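Nucleoprotein (Sendai virus, PDB 6M7D) forms the helical nucleocapsid, binding six ribonucleotides per subunit, shielding the viral genome from nucleases and presenting it as template for transcription and replication. Local coordinates at residues 56-60 and 133-138; 142-146 and 209-215; 275-281 and 339-344. One frame throughout, in Å; residues are numbered along the deposited sequence.

Overall arrangement
The three contacts follow one another along the chain, each closing before the next begins. Interactions 1 and 2 have centres about 15 Å apart and meet at helix 47-62: Leu58, on the helix of interaction 1, packs against Leu144, Phe145 and Phe211 of interaction 2, so one helix joins both. Interaction 3, between helices 267-277 and 330-343, lies on the other side of the chain's centre, its centre about 50 Å from that of interaction 1 and about 40 Å from that of interaction 2. This division matches the two-domain core of paramyxovirus nucleoproteins, which holds RNA in the groove between its lobes. Interactions 1 and 2 pack the N-terminal lobe, whereas interaction 3 borders the bound RNA.

Interaction 1: 56-60 and 133-138; sequences TFLAH and WLFGPM
Helix 47-62 of the N-terminal lobe packs here against the last turn of helix 129-135 and the loop that follows, with His60 set between Leu134 and Met138. The imidazole is gripped on opposite faces. Met138 CE lies over the centre of one face, 3.4 Å from the ring centroid and 13° off the normal. It arrives there because CG is anti to the backbone N (chi1 158°) and the chain folds back at its last torsion, which also leaves SD close to the Ala59 carbonyl. Leu134 CD1 covers the other face off-centre, 4.1 Å from the centroid. At the ring's edge His60 NE2 gives a fairly straight but long hydrogen bond to Trp133 O, 3.3 Å, with the acceptor near the ring plane. The five-membered ring of the Trp133 indole meets the imidazole obliquely, the centroids 5.7 Å apart. Away from the histidine, Thr56 CG2 lies 3.3 Å from Leu134 O, with the Phe135 ring a looser neighbour, while Thr56 OG1 bonds back to Ser52 O. Phe57 presents its ring edge to Leu134, with CE2 4.1 Å from CD1. Outside the pair, Phe74 of helix 68-80 meets the His60 ring edge-to-face, and Phe38 and Ile106 of the sheet also touch Leu134. The chemistry is therefore mostly apolar, with one directional bond across it: Met138 CE and Leu134 CD1 limit how far the imidazole can tilt, and the long bond to Trp133 O, near a helix C-terminus whose dipole would probably favour an N-H donor, probably favours this rotation of the ring.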
ATOM      1  N   THR A  56     -12.652  18.827  -8.844  1.00 10.31           N
ATOM      2  CA  THR A  56     -14.038  18.370  -8.896  1.00 10.31           C
ATOM      3  C   THR A  56     -14.121  16.859  -8.753  1.00 10.31           C
ATOM      4  O   THR A  56     -14.990  16.344  -8.046  1.00 10.31           O
ATOM      5  CB  THR A  56     -14.692  18.818 -10.199  1.00 10.31           C
ATOM      6  OG1 THR A  56     -14.178  20.101 -10.574  1.00 10.31           O
ATOM      7  CG2 THR A  56     -16.188  18.923 -10.026  1.00 10.31           C
ATOM      8  N   PHE A  57     -13.226  16.132  -9.422  1.00  8.31           N
ATOM      9  CA  PHE A  57     -13.156  14.686  -9.241  1.00  8.31           C
ATOM     10  C   PHE A  57     -12.875  14.331  -7.789  1.00  8.31           C
ATOM     11  O   PHE A  57     -13.509  13.433  -7.223  1.00  8.31           O
ATOM     12  CB  PHE A  57     -12.076  14.095 -10.141  1.00  8.31           C
ATOM     13  CG  PHE A  57     -12.421  14.108 -11.594  1.00  8.31           C
ATOM     14  CD1 PHE A  57     -11.440  13.908 -12.547  1.00  8.31           C
ATOM     15  CD2 PHE A  57     -13.718  14.312 -12.012  1.00  8.31           C
ATOM     16  CE1 PHE A  57     -11.750  13.915 -13.880  1.00  8.31           C
ATOM     17  CE2 PHE A  57     -14.028  14.320 -13.346  1.00  8.31           C
ATOM     18  CZ  PHE A  57     -13.044  14.123 -14.279  1.00  8.31           C
ATOM     19  N   LEU A  58     -11.922  15.027  -7.169  1.00  8.75           N
ATOM     20  CA  LEU A  58     -11.582  14.731  -5.784  1.00  8.75           C
ATOM     21  C   LEU A  58     -12.745  15.029  -4.850  1.00  8.75           C
ATOM     22  O   LEU A  58     -12.970  14.302  -3.878  1.00  8.75           O
ATOM     23  CB  LEU A  58     -10.347  15.522  -5.368  1.00  8.75           C
ATOM     24  CG  LEU A  58      -9.734  15.090  -4.039  1.00  8.75           C
ATOM     25  CD1 LEU A  58      -9.009  13.773  -4.192  1.00  8.75           C
ATOM     26  CD2 LEU A  58      -8.805  16.153  -3.524  1.00  8.75           C
ATOM     27  N   ALA A  59     -13.492  16.097  -5.121  1.00 10.29           N
ATOM     28  CA  ALA A  59     -14.614  16.447  -4.260  1.00 10.29           C
ATOM     29  C   ALA A  59     -15.786  15.503  -4.472  1.00 10.29           C
ATOM     30  O   ALA A  59     -16.569  15.260  -3.549  1.00 10.29           O
ATOM     31  CB  ALA A  59     -15.036  17.890  -4.514  1.00 10.29           C
ATOM     32  N   HIS A  60     -15.931  14.974  -5.684  1.00 11.92           N
ATOM     33  CA  HIS A  60     -17.002  14.024  -5.951  1.00 11.92           C
ATOM     34  C   HIS A  60     -16.690  12.664  -5.352  1.00 11.92           C
ATOM     35  O   HIS A  60     -17.600  11.920  -4.976  1.00 11.92           O
ATOM     36  CB  HIS A  60     -17.228  13.909  -7.455  1.00 11.92           C
ATOM     37  CG  HIS A  60     -18.142  14.955  -8.009  1.00 11.92           C
ATOM     38  ND1 HIS A  60     -18.041  16.286  -7.671  1.00 11.92           N
ATOM     39  CD2 HIS A  60     -19.173  14.866  -8.879  1.00 11.92           C
ATOM     40  CE1 HIS A  60     -18.970  16.973  -8.308  1.00 11.92           C
ATOM     41  NE2 HIS A  60     -19.671  16.135  -9.048  1.00 11.92           N
ATOM     42  N   TRP A 133     -24.707  17.340 -13.168  1.00 17.72           N
ATOM     43  CA  TRP A 133     -24.416  16.565 -11.968  1.00 17.72           C
ATOM     44  C   TRP A 133     -22.945  16.670 -11.590  1.00 17.72           C
ATOM     45  O   TRP A 133     -22.605  16.764 -10.405  1.00 17.72           O
ATOM     46  CB  TRP A 133     -24.815  15.107 -12.181  1.00 17.72           C
ATOM     47  CG  TRP A 133     -24.063  14.149 -11.324  1.00 17.72           C
ATOM     48  CD1 TRP A 133     -24.041  14.111  -9.963  1.00 17.72           C
ATOM     49  CD2 TRP A 133     -23.226  13.079 -11.768  1.00 17.72           C
ATOM     50  NE1 TRP A 133     -23.237  13.088  -9.532  1.00 17.72           N
ATOM     51  CE2 TRP A 133     -22.724  12.438 -10.623  1.00 17.72           C
ATOM     52  CE3 TRP A 133     -22.850  12.601 -13.024  1.00 17.72           C
ATOM     53  CZ2 TRP A 133     -21.868  11.346 -10.696  1.00 17.72           C
ATOM     54  CZ3 TRP A 133     -22.000  11.519 -13.093  1.00 17.72           C
ATOM     55  CH2 TRP A 133     -21.519  10.903 -11.938  1.00 17.72           C
ATOM     56  N   LEU A 134     -22.059  16.674 -12.586  1.00 15.96           N
ATOM     57  CA  LEU A 134     -20.626  16.619 -12.333  1.00 15.96           C
ATOM     58  C   LEU A 134     -20.045  17.995 -12.032  1.00 15.96           C
ATOM     59  O   LEU A 134     -19.202  18.129 -11.141  1.00 15.96           O
ATOM     60  CB  LEU A 134     -19.926  15.990 -13.533  1.00 15.96           C
ATOM     61  CG  LEU A 134     -18.403  15.975 -13.597  1.00 15.96           C
ATOM     62  CD1 LEU A 134     -17.811  15.368 -12.348  1.00 15.96           C
ATOM     63  CD2 LEU A 134     -17.974  15.195 -14.809  1.00 15.96           C
ATOM     64  N   PHE A 135     -20.476  19.024 -12.756  1.00 18.58           N
ATOM     65  CA  PHE A 135     -19.941  20.368 -12.597  1.00 18.58           C
ATOM     66  C   PHE A 135     -20.915  21.311 -11.911  1.00 18.58           C
ATOM     67  O   PHE A 135     -20.742  22.531 -11.991  1.00 18.58           O
ATOM     68  CB  PHE A 135     -19.530  20.934 -13.955  1.00 18.58           C
ATOM     69  CG  PHE A 135     -18.431  20.168 -14.612  1.00 18.58           C
ATOM     70  CD1 PHE A 135     -17.143  20.233 -14.123  1.00 18.58           C
ATOM     71  CD2 PHE A 135     -18.686  19.371 -15.710  1.00 18.58           C
ATOM     72  CE1 PHE A 135     -16.130  19.523 -14.717  1.00 18.58           C
ATOM     73  CE2 PHE A 135     -17.674  18.662 -16.308  1.00 18.58           C
ATOM     74  CZ  PHE A 135     -16.394  18.740 -15.808  1.00 18.58           C
ATOM     75  N   GLY A 136     -21.931  20.783 -11.246  1.00 18.78           N
ATOM     76  CA  GLY A 136     -22.868  21.607 -10.521  1.00 18.78           C
ATOM     77  C   GLY A 136     -22.367  21.939  -9.137  1.00 18.78           C
ATOM     78  O   GLY A 136     -21.358  21.408  -8.650  1.00 18.78           O
ATOM     79  N   PRO A 137     -23.076  22.846  -8.474  1.00 20.54           N
ATOM     80  CA  PRO A 137     -22.696  23.215  -7.106  1.00 20.54           C
ATOM     81  C   PRO A 137     -22.906  22.067  -6.134  1.00 20.54           C
ATOM     82  O   PRO A 137     -24.045  21.698  -5.834  1.00 20.54           O
ATOM     83  CB  PRO A 137     -23.620  24.398  -6.786  1.00 20.54           C
ATOM     84  CG  PRO A 137     -24.134  24.869  -8.114  1.00 20.54           C
ATOM     85  CD  PRO A 137     -24.204  23.650  -8.970  1.00 20.54           C
ATOM     86  N   MET A 138     -21.814  21.496  -5.641  1.00 20.97           N
ATOM     87  CA  MET A 138     -21.857  20.380  -4.708  1.00 20.97           C
ATOM     88  C   MET A 138     -21.383  20.852  -3.343  1.00 20.97           C
ATOM     89  O   MET A 138     -20.302  21.438  -3.227  1.00 20.97           O
ATOM     90  CB  MET A 138     -20.990  19.218  -5.194  1.00 20.97           C
ATOM     91  CG  MET A 138     -20.549  18.272  -4.086  1.00 20.97           C
ATOM     92  SD  MET A 138     -19.370  17.026  -4.631  1.00 20.97           S
ATOM     93  CE  MET A 138     -20.461  15.828  -5.386  1.00 20.97           C
TER

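Interaction 2: 142-146 and 209-215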
ATOM      1  N   SER A 142     -16.933  18.379   4.104  1.00 16.79           N
ATOM      2  CA  SER A 142     -15.724  18.914   4.785  1.00 16.79           C
ATOM      3  C   SER A 142     -14.815  19.563   3.733  1.00 16.79           C
ATOM      4  O   SER A 142     -14.995  19.253   2.540  1.00 16.79           O
ATOM      5  CB  SER A 142     -15.006  17.840   5.560  1.00 16.79           C
ATOM      6  OG  SER A 142     -14.698  16.733   4.725  1.00 16.79           O
ATOM      7  N   PRO A 143     -13.858  20.444   4.103  1.00 14.77           N
ATOM      8  CA  PRO A 143     -12.978  21.081   3.115  1.00 14.77           C
ATOM      9  C   PRO A 143     -12.107  20.041   2.396  1.00 14.77           C
ATOM     10  O   PRO A 143     -11.579  19.163   3.053  1.00 14.77           O
ATOM     11  CB  PRO A 143     -12.108  22.030   3.955  1.00 14.77           C
ATOM     12  CG  PRO A 143     -12.181  21.466   5.357  1.00 14.77           C
ATOM     13  CD  PRO A 143     -13.571  20.873   5.471  1.00 14.77           C
ATOM     14  N   LEU A 144     -11.991  20.169   1.069  1.00 13.47           N
ATOM     15  CA  LEU A 144     -11.204  19.226   0.228  1.00 13.47           C
ATOM     16  C   LEU A 144      -9.712  19.294   0.577  1.00 13.47           C
ATOM     17  O   LEU A 144      -9.088  18.222   0.690  1.00 13.47           O
ATOM     18  CB  LEU A 144     -11.437  19.576  -1.245  1.00 13.47           C
ATOM     19  CG  LEU A 144     -10.858  18.583  -2.250  1.00 13.47           C
ATOM     20  CD1 LEU A 144     -11.437  17.195  -2.030  1.00 13.47           C
ATOM     21  CD2 LEU A 144     -11.113  19.045  -3.676  1.00 13.47           C
ATOM     22  N   PHE A 145      -9.177  20.501   0.784  1.00 10.32           N
ATOM     23  CA  PHE A 145      -7.729  20.669   1.081  1.00 10.32           C
ATOM     24  C   PHE A 145      -7.540  21.520   2.340  1.00 10.32           C
ATOM     25  O   PHE A 145      -8.463  22.264   2.718  1.00 10.32           O
ATOM     26  CB  PHE A 145      -6.992  21.319  -0.093  1.00 10.32           C
ATOM     27  CG  PHE A 145      -6.929  20.494  -1.353  1.00 10.32           C
ATOM     28  CD1 PHE A 145      -6.186  19.326  -1.401  1.00 10.32           C
ATOM     29  CD2 PHE A 145      -7.596  20.895  -2.497  1.00 10.32           C
ATOM     30  CE1 PHE A 145      -6.123  18.572  -2.561  1.00 10.32           C
ATOM     31  CE2 PHE A 145      -7.532  20.142  -3.658  1.00 10.32           C
ATOM     32  CZ  PHE A 145      -6.795  18.981  -3.689  1.00 10.32           C
ATOM     33  N   GLN A 146      -6.379  21.370   2.983  1.00 12.27           N
ATOM     34  CA  GLN A 146      -6.041  22.135   4.213  1.00 12.27           C
ATOM     35  C   GLN A 146      -5.734  23.591   3.847  1.00 12.27           C
ATOM     36  O   GLN A 146      -4.993  23.812   2.869  1.00 12.27           O
ATOM     37  CB  GLN A 146      -4.826  21.508   4.898  1.00 12.27           C
ATOM     38  CG  GLN A 146      -5.054  20.077   5.357  1.00 12.27           C
ATOM     39  CD  GLN A 146      -3.847  19.510   6.063  1.00 12.27           C
ATOM     40  OE1 GLN A 146      -2.884  20.216   6.348  1.00 12.27           O
ATOM     41  NE2 GLN A 146      -3.893  18.220   6.352  1.00 12.27           N
ATOM     42  N   LEU A 209      -2.239  22.134  -1.649  1.00  8.54           N
ATOM     43  CA  LEU A 209      -2.877  20.922  -2.135  1.00  8.54           C
ATOM     44  C   LEU A 209      -2.708  19.749  -1.185  1.00  8.54           C
ATOM     45  O   LEU A 209      -2.812  18.598  -1.613  1.00  8.54           O
ATOM     46  CB  LEU A 209      -2.338  20.558  -3.515  1.00  8.54           C
ATOM     47  CG  LEU A 209      -2.657  21.535  -4.641  1.00  8.54           C
ATOM     48  CD1 LEU A 209      -1.838  21.177  -5.848  1.00  8.54           C
ATOM     49  CD2 LEU A 209      -4.134  21.519  -4.979  1.00  8.54           C
ATOM     50  N   VAL A 210      -2.449  20.013   0.092  1.00  7.96           N
ATOM     51  CA  VAL A 210      -2.306  18.943   1.069  1.00  7.96           C
ATOM     52  C   VAL A 210      -3.688  18.518   1.542  1.00  7.96           C
ATOM     53  O   VAL A 210      -4.428  19.320   2.114  1.00  7.96           O
ATOM     54  CB  VAL A 210      -1.434  19.391   2.247  1.00  7.96           C
ATOM     55  CG1 VAL A 210      -1.518  18.392   3.372  1.00  7.96           C
ATOM     56  CG2 VAL A 210      -0.009  19.558   1.800  1.00  7.96           C
ATOM     57  N   PHE A 211      -4.033  17.252   1.316  1.00  6.84           N
ATOM     58  CA  PHE A 211      -5.334  16.735   1.722  1.00  6.84           C
ATOM     59  C   PHE A 211      -5.602  17.028   3.191  1.00  6.84           C
ATOM     60  O   PHE A 211      -4.700  16.961   4.029  1.00  6.84           O
ATOM     61  CB  PHE A 211      -5.405  15.224   1.502  1.00  6.84           C
ATOM     62  CG  PHE A 211      -5.498  14.812   0.070  1.00  6.84           C
ATOM     63  CD1 PHE A 211      -5.589  15.746  -0.938  1.00  6.84           C
ATOM     64  CD2 PHE A 211      -5.494  13.477  -0.267  1.00  6.84           C
ATOM     65  CE1 PHE A 211      -5.665  15.353  -2.248  1.00  6.84           C
ATOM     66  CE2 PHE A 211      -5.577  13.084  -1.573  1.00  6.84           C
ATOM     67  CZ  PHE A 211      -5.660  14.022  -2.564  1.00  6.84           C
ATOM     68  N   THR A 212      -6.849  17.350   3.507  1.00  9.76           N
ATOM     69  CA  THR A 212      -7.259  17.364   4.898  1.00  9.76           C
ATOM     70  C   THR A 212      -7.381  15.933   5.410  1.00  9.76           C
ATOM     71  O   THR A 212      -7.357  14.969   4.646  1.00  9.76           O
ATOM     72  CB  THR A 212      -8.588  18.093   5.067  1.00  9.76           C
ATOM     73  OG1 THR A 212      -9.493  17.674   4.044  1.00  9.76           O
ATOM     74  CG2 THR A 212      -8.396  19.571   4.970  1.00  9.76           C
ATOM     75  N   GLY A 213      -7.506  15.796   6.727  1.00 10.26           N
ATOM     76  CA  GLY A 213      -7.751  14.481   7.290  1.00 10.26           C
ATOM     77  C   GLY A 213      -9.053  13.880   6.799  1.00 10.26           C
ATOM     78  O   GLY A 213      -9.141  12.674   6.562  1.00 10.26           O
ATOM     79  N   GLU A 214     -10.074  14.718   6.622  1.00 11.23           N
ATOM     80  CA  GLU A 214     -11.368  14.230   6.161  1.00 11.23           C
ATOM     81  C   GLU A 214     -11.284  13.703   4.735  1.00 11.23           C
ATOM     82  O   GLU A 214     -11.884  12.673   4.410  1.00 11.23           O
ATOM     83  CB  GLU A 214     -12.406  15.344   6.261  1.00 11.23           C
ATOM     84  CG  GLU A 214     -12.545  15.934   7.651  1.00 11.23           C
ATOM     85  CD  GLU A 214     -11.557  17.056   7.910  1.00 11.23           C
ATOM     86  OE1 GLU A 214     -11.888  18.224   7.614  1.00 11.23           O
ATOM     87  OE2 GLU A 214     -10.448  16.773   8.409  1.00 11.23           O
ATOM     88  N   THR A 215     -10.550  14.400   3.868  1.00  9.17           N
ATOM     89  CA  THR A 215     -10.310  13.895   2.523  1.00  9.17           C
ATOM     90  C   THR A 215      -9.588  12.558   2.566  1.00  9.17           C
ATOM     91  O   THR A 215      -9.913  11.640   1.805  1.00  9.17           O
ATOM     92  CB  THR A 215      -9.497  14.910   1.725  1.00  9.17           C
ATOM     93  OG1 THR A 215     -10.228  16.134   1.640  1.00  9.17           O
ATOM     94  CG2 THR A 215      -9.210  14.394   0.327  1.00  9.17           C
TER
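Two threonine hydroxyls and one backbone amide tie the loop 142-146 to the segment leading into helix 213-225. Thr215 OG1 donates to Leu144 O at 2.6 Å, approaching from the side of the carbonyl, and Thr212 OG1 donates to Pro143 O at 2.7 Å in a more nearly linear approach. Further along, Gln146 N bonds to Val210 O at 3.0 Å with an almost straight N-H...O angle of 173°, and Phe145 and Phe211 form a single beta bridge. Thr212 is also the N-cap of the helix. With its hydroxyl lying between the backbone N and the carbonyl carbon (chi1 44°), OG1 can accept a weak capping bond from Thr215 N while donating across the contact. The threonine's methyl works too: CG2 touches Gln146 CG at 3.4 Å as the two side chains run past each other in opposite directions. Packing spreads from here. The Phe145 ring has Leu209 CD2 over one face, 4.1 Å from its centroid, and Leu144 CG of its own segment over the opposite face. It meets the Phe211 ring rim to rim, centroids 5.6 Å apart and planes 34° from each other, so neither ring covers the other. At the far end the aliphatic part of Glu214 lies on Ser142, with Glu214 CG 3.7 Å from Ser142 CB. Helices close in around the pair. Leu144 rests on Thr55, Leu58 and Leu62 of helix 47-62, both phenylalanines reach Ile170 of helix 163-181, whose Gln173 OE1 accepts from Phe211 N, and Val210 and Gln146 face Leu196 and Phe193 of helix 188-202.

Interaction 3: 275-281 and 339-344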
ATOM      1  N   TYR A 275      13.047 -11.667  11.528  1.00  0.26           N
ATOM      2  CA  TYR A 275      13.456 -11.872  12.942  1.00  0.26           C
ATOM      3  C   TYR A 275      13.522 -13.357  13.319  1.00  0.26           C
ATOM      4  O   TYR A 275      14.501 -13.757  13.963  1.00  0.26           O
ATOM      5  CB  TYR A 275      12.588 -11.008  13.858  1.00  0.26           C
ATOM      6  CG  TYR A 275      12.722  -9.536  13.563  1.00  0.26           C
ATOM      7  CD1 TYR A 275      13.845  -8.831  13.959  1.00  0.26           C
ATOM      8  CD2 TYR A 275      11.746  -8.856  12.855  1.00  0.26           C
ATOM      9  CE1 TYR A 275      13.987  -7.483  13.680  1.00  0.26           C
ATOM     10  CE2 TYR A 275      11.871  -7.508  12.567  1.00  0.26           C
ATOM     11  CZ  TYR A 275      12.996  -6.818  12.980  1.00  0.26           C
ATOM     12  OH  TYR A 275      13.126  -5.491  12.702  1.00  0.26           O
ATOM     13  N   GLY A 276      12.516 -14.143  12.937  1.00  0.35           N
ATOM     14  CA  GLY A 276      12.508 -15.576  13.286  1.00  0.35           C
ATOM     15  C   GLY A 276      13.615 -16.383  12.631  1.00  0.35           C
ATOM     16  O   GLY A 276      14.239 -17.187  13.345  1.00  0.35           O
ATOM     17  N   VAL A 277      13.886 -16.169  11.338  1.00  0.40           N
ATOM     18  CA  VAL A 277      14.907 -17.029  10.663  1.00  0.40           C
ATOM     19  C   VAL A 277      16.152 -16.249  10.220  1.00  0.40           C
ATOM     20  O   VAL A 277      17.238 -16.853  10.227  1.00  0.40           O
ATOM     21  CB  VAL A 277      14.292 -17.817   9.490  1.00  0.40           C
ATOM     22  CG1 VAL A 277      15.347 -18.597   8.725  1.00  0.40           C
ATOM     23  CG2 VAL A 277      13.179 -18.742   9.957  1.00  0.40           C
ATOM     24  N   GLU A 278      16.004 -14.987   9.805  1.00  0.64           N
ATOM     25  CA  GLU A 278      17.179 -14.205   9.323  1.00  0.64           C
ATOM     26  C   GLU A 278      18.184 -13.978  10.458  1.00  0.64           C
ATOM     27  O   GLU A 278      19.393 -13.935  10.164  1.00  0.64           O
ATOM     28  CB  GLU A 278      16.785 -12.946   8.548  1.00  0.64           C
ATOM     29  CG  GLU A 278      16.289 -13.225   7.141  1.00  0.64           C
ATOM     30  CD  GLU A 278      16.014 -11.976   6.321  1.00  0.64           C
ATOM     31  OE1 GLU A 278      15.177 -12.045   5.398  1.00  0.64           O
ATOM     32  OE2 GLU A 278      16.640 -10.937   6.604  1.00  0.64           O
ATOM     33  N   THR A 279      17.697 -13.774  11.686  1.00  0.11           N
ATOM     34  CA  THR A 279      18.605 -13.557  12.845  1.00  0.11           C
ATOM     35  C   THR A 279      19.476 -14.805  13.019  1.00  0.11           C
ATOM     36  O   THR A 279      20.641 -14.655  13.428  1.00  0.11           O
ATOM     37  CB  THR A 279      17.845 -13.138  14.110  1.00  0.11           C
ATOM     38  OG1 THR A 279      16.948 -14.192  14.461  1.00  0.11           O
ATOM     39  CG2 THR A 279      17.087 -11.841  13.937  1.00  0.11           C
ATOM     40  N   LYS A 280      18.895 -15.987  12.797  1.00  0.48           N
ATOM     41  CA  LYS A 280      19.640 -17.245  12.851  1.00  0.48           C
ATOM     42  C   LYS A 280      20.142 -17.556  14.256  1.00  0.48           C
ATOM     43  O   LYS A 280      21.327 -17.800  14.471  1.00  0.48           O
ATOM     44  CB  LYS A 280      20.796 -17.243  11.855  1.00  0.48           C
ATOM     45  CG  LYS A 280      20.368 -17.581  10.457  1.00  0.48           C
ATOM     46  CD  LYS A 280      21.531 -17.986   9.594  1.00  0.48           C
ATOM     47  CE  LYS A 280      21.039 -18.574   8.289  1.00  0.48           C
ATOM     48  NZ  LYS A 280      22.152 -19.002   7.408  1.00  0.48           N
ATOM     49  N   MET A 281      19.230 -17.566  15.217  1.00  0.81           N
ATOM     50  CA  MET A 281      19.607 -17.838  16.587  1.00  0.81           C
ATOM     51  C   MET A 281      19.383 -19.305  16.931  1.00  0.81           C
ATOM     52  O   MET A 281      18.743 -20.055  16.193  1.00  0.81           O
ATOM     53  CB  MET A 281      18.830 -16.940  17.534  1.00  0.81           C
ATOM     54  CG  MET A 281      19.361 -15.531  17.607  1.00  0.81           C
ATOM     55  SD  MET A 281      18.046 -14.363  17.950  1.00  0.81           S
ATOM     56  CE  MET A 281      18.998 -13.012  18.588  1.00  0.81           C
ATOM     57  N   VAL A 339      11.664 -11.584  19.108  1.00  0.34           N
ATOM     58  CA  VAL A 339      12.933 -11.084  18.591  1.00  0.34           C
ATOM     59  C   VAL A 339      12.765  -9.676  18.045  1.00  0.34           C
ATOM     60  O   VAL A 339      13.630  -8.820  18.226  1.00  0.34           O
ATOM     61  CB  VAL A 339      13.500 -12.033  17.521  1.00  0.34           C
ATOM     62  CG1 VAL A 339      14.833 -11.524  17.037  1.00  0.34           C
ATOM     63  CG2 VAL A 339      13.647 -13.428  18.061  1.00  0.34           C
ATOM     64  N   ALA A 340      11.631  -9.405  17.405  1.00  0.22           N
ATOM     65  CA  ALA A 340      11.414  -8.125  16.753  1.00  0.22           C
ATOM     66  C   ALA A 340      11.131  -7.025  17.757  1.00  0.22           C
ATOM     67  O   ALA A 340      11.536  -5.878  17.549  1.00  0.22           O
ATOM     68  CB  ALA A 340      10.263  -8.243  15.762  1.00  0.22           C
ATOM     69  N   VAL A 341      10.410  -7.331  18.834  1.00  0.34           N
ATOM     70  CA  VAL A 341      10.143  -6.283  19.804  1.00  0.34           C
ATOM     71  C   VAL A 341      11.380  -5.983  20.622  1.00  0.34           C
ATOM     72  O   VAL A 341      11.520  -4.872  21.138  1.00  0.34           O
ATOM     73  CB  VAL A 341       8.950  -6.625  20.714  1.00  0.34           C
ATOM     74  CG1 VAL A 341       7.701  -6.761  19.894  1.00  0.34           C
ATOM     75  CG2 VAL A 341       9.213  -7.873  21.507  1.00  0.34           C
ATOM     76  N   VAL A 342      12.299  -6.937  20.749  1.00  0.24           N
ATOM     77  CA  VAL A 342      13.558  -6.593  21.398  1.00  0.24           C
ATOM     78  C   VAL A 342      14.476  -5.841  20.441  1.00  0.24           C
ATOM     79  O   VAL A 342      15.057  -4.816  20.801  1.00  0.24           O
ATOM     80  CB  VAL A 342      14.235  -7.851  21.962  1.00  0.24           C
ATOM     81  CG1 VAL A 342      15.687  -7.566  22.274  1.00  0.24           C
ATOM     82  CG2 VAL A 342      13.517  -8.309  23.190  1.00  0.24           C
ATOM     83  N   GLN A 343      14.611  -6.322  19.212  1.00  0.14           N
ATOM     84  CA  GLN A 343      15.577  -5.787  18.265  1.00  0.14           C
ATOM     85  C   GLN A 343      15.077  -4.575  17.499  1.00  0.14           C
ATOM     86  O   GLN A 343      15.891  -3.849  16.924  1.00  0.14           O
ATOM     87  CB  GLN A 343      15.988  -6.872  17.270  1.00  0.14           C
ATOM     88  CG  GLN A 343      16.707  -8.024  17.910  1.00  0.14           C
ATOM     89  CD  GLN A 343      17.344  -8.947  16.908  1.00  0.14           C
ATOM     90  OE1 GLN A 343      17.130  -8.820  15.713  1.00  0.14           O
ATOM     91  NE2 GLN A 343      18.140  -9.885  17.394  1.00  0.14           N
ATOM     92  N   ASN A 344      13.755  -4.428  17.393  1.00  0.41           N
ATOM     93  CA  ASN A 344      13.187  -3.282  16.636  1.00  0.41           C
ATOM     94  C   ASN A 344      12.214  -2.501  17.524  1.00  0.41           C
ATOM     95  O   ASN A 344      11.246  -3.102  18.016  1.00  0.41           O
ATOM     96  CB  ASN A 344      12.531  -3.744  15.334  1.00  0.41           C
ATOM     97  CG  ASN A 344      12.219  -2.599  14.397  1.00  0.41           C
ATOM     98  OD1 ASN A 344      12.301  -1.438  14.782  1.00  0.41           O
ATOM     99  ND2 ASN A 344      11.862  -2.917  13.165  1.00  0.41           N
TER
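Tyr275 lays its ring on Ala340, the central touch between the C-terminal ends of helices 267-277 and 330-343 in the C-terminal lobe. Ala340 CB sits over one ring face as a CH-pi contact, 3.6 Å from the centroid and displaced toward the CD2 side. Other residues of 339-344 meet the tyrosine along its length. Val339 CB packs on Tyr275 CB at 3.9 Å, and the Gln343 amide runs alongside in the opposite direction, its plane turned 74° from the ring and its OE1 at the ring edge. At the phenol end Asn344 ND2 donates to Tyr275 OH, 2.9 Å, through a bent bond (137°) that leaves the amide plane. Beyond this shell, Thr279 CG2 lies 3.8 Å from Val339 CG1 and also touches the Gln343 amide, while Met281 CE comes up to Gln343 NE2 from the opposite direction, at 3.5 Å. Thr279 is held by its own hydroxyl: a chi1 of 62° swings OG1 back over its own backbone, where it donates to Tyr275 O, and this leaves the methyl to face the valine. Helix 267-277 takes a wider pi-type turn at 275-277, and Ala336, one turn before Ala340, also touches Tyr275. The contact borders the RNA: Asn344 packs on an uracil base, and the side chain of RNA-binding Tyr350 is about 7 Å from that of Ala340. Asn344 uses both ends of its amide, since OD1 accepts from Ala346 N while ND2 serves the tyrosine hydroxyl.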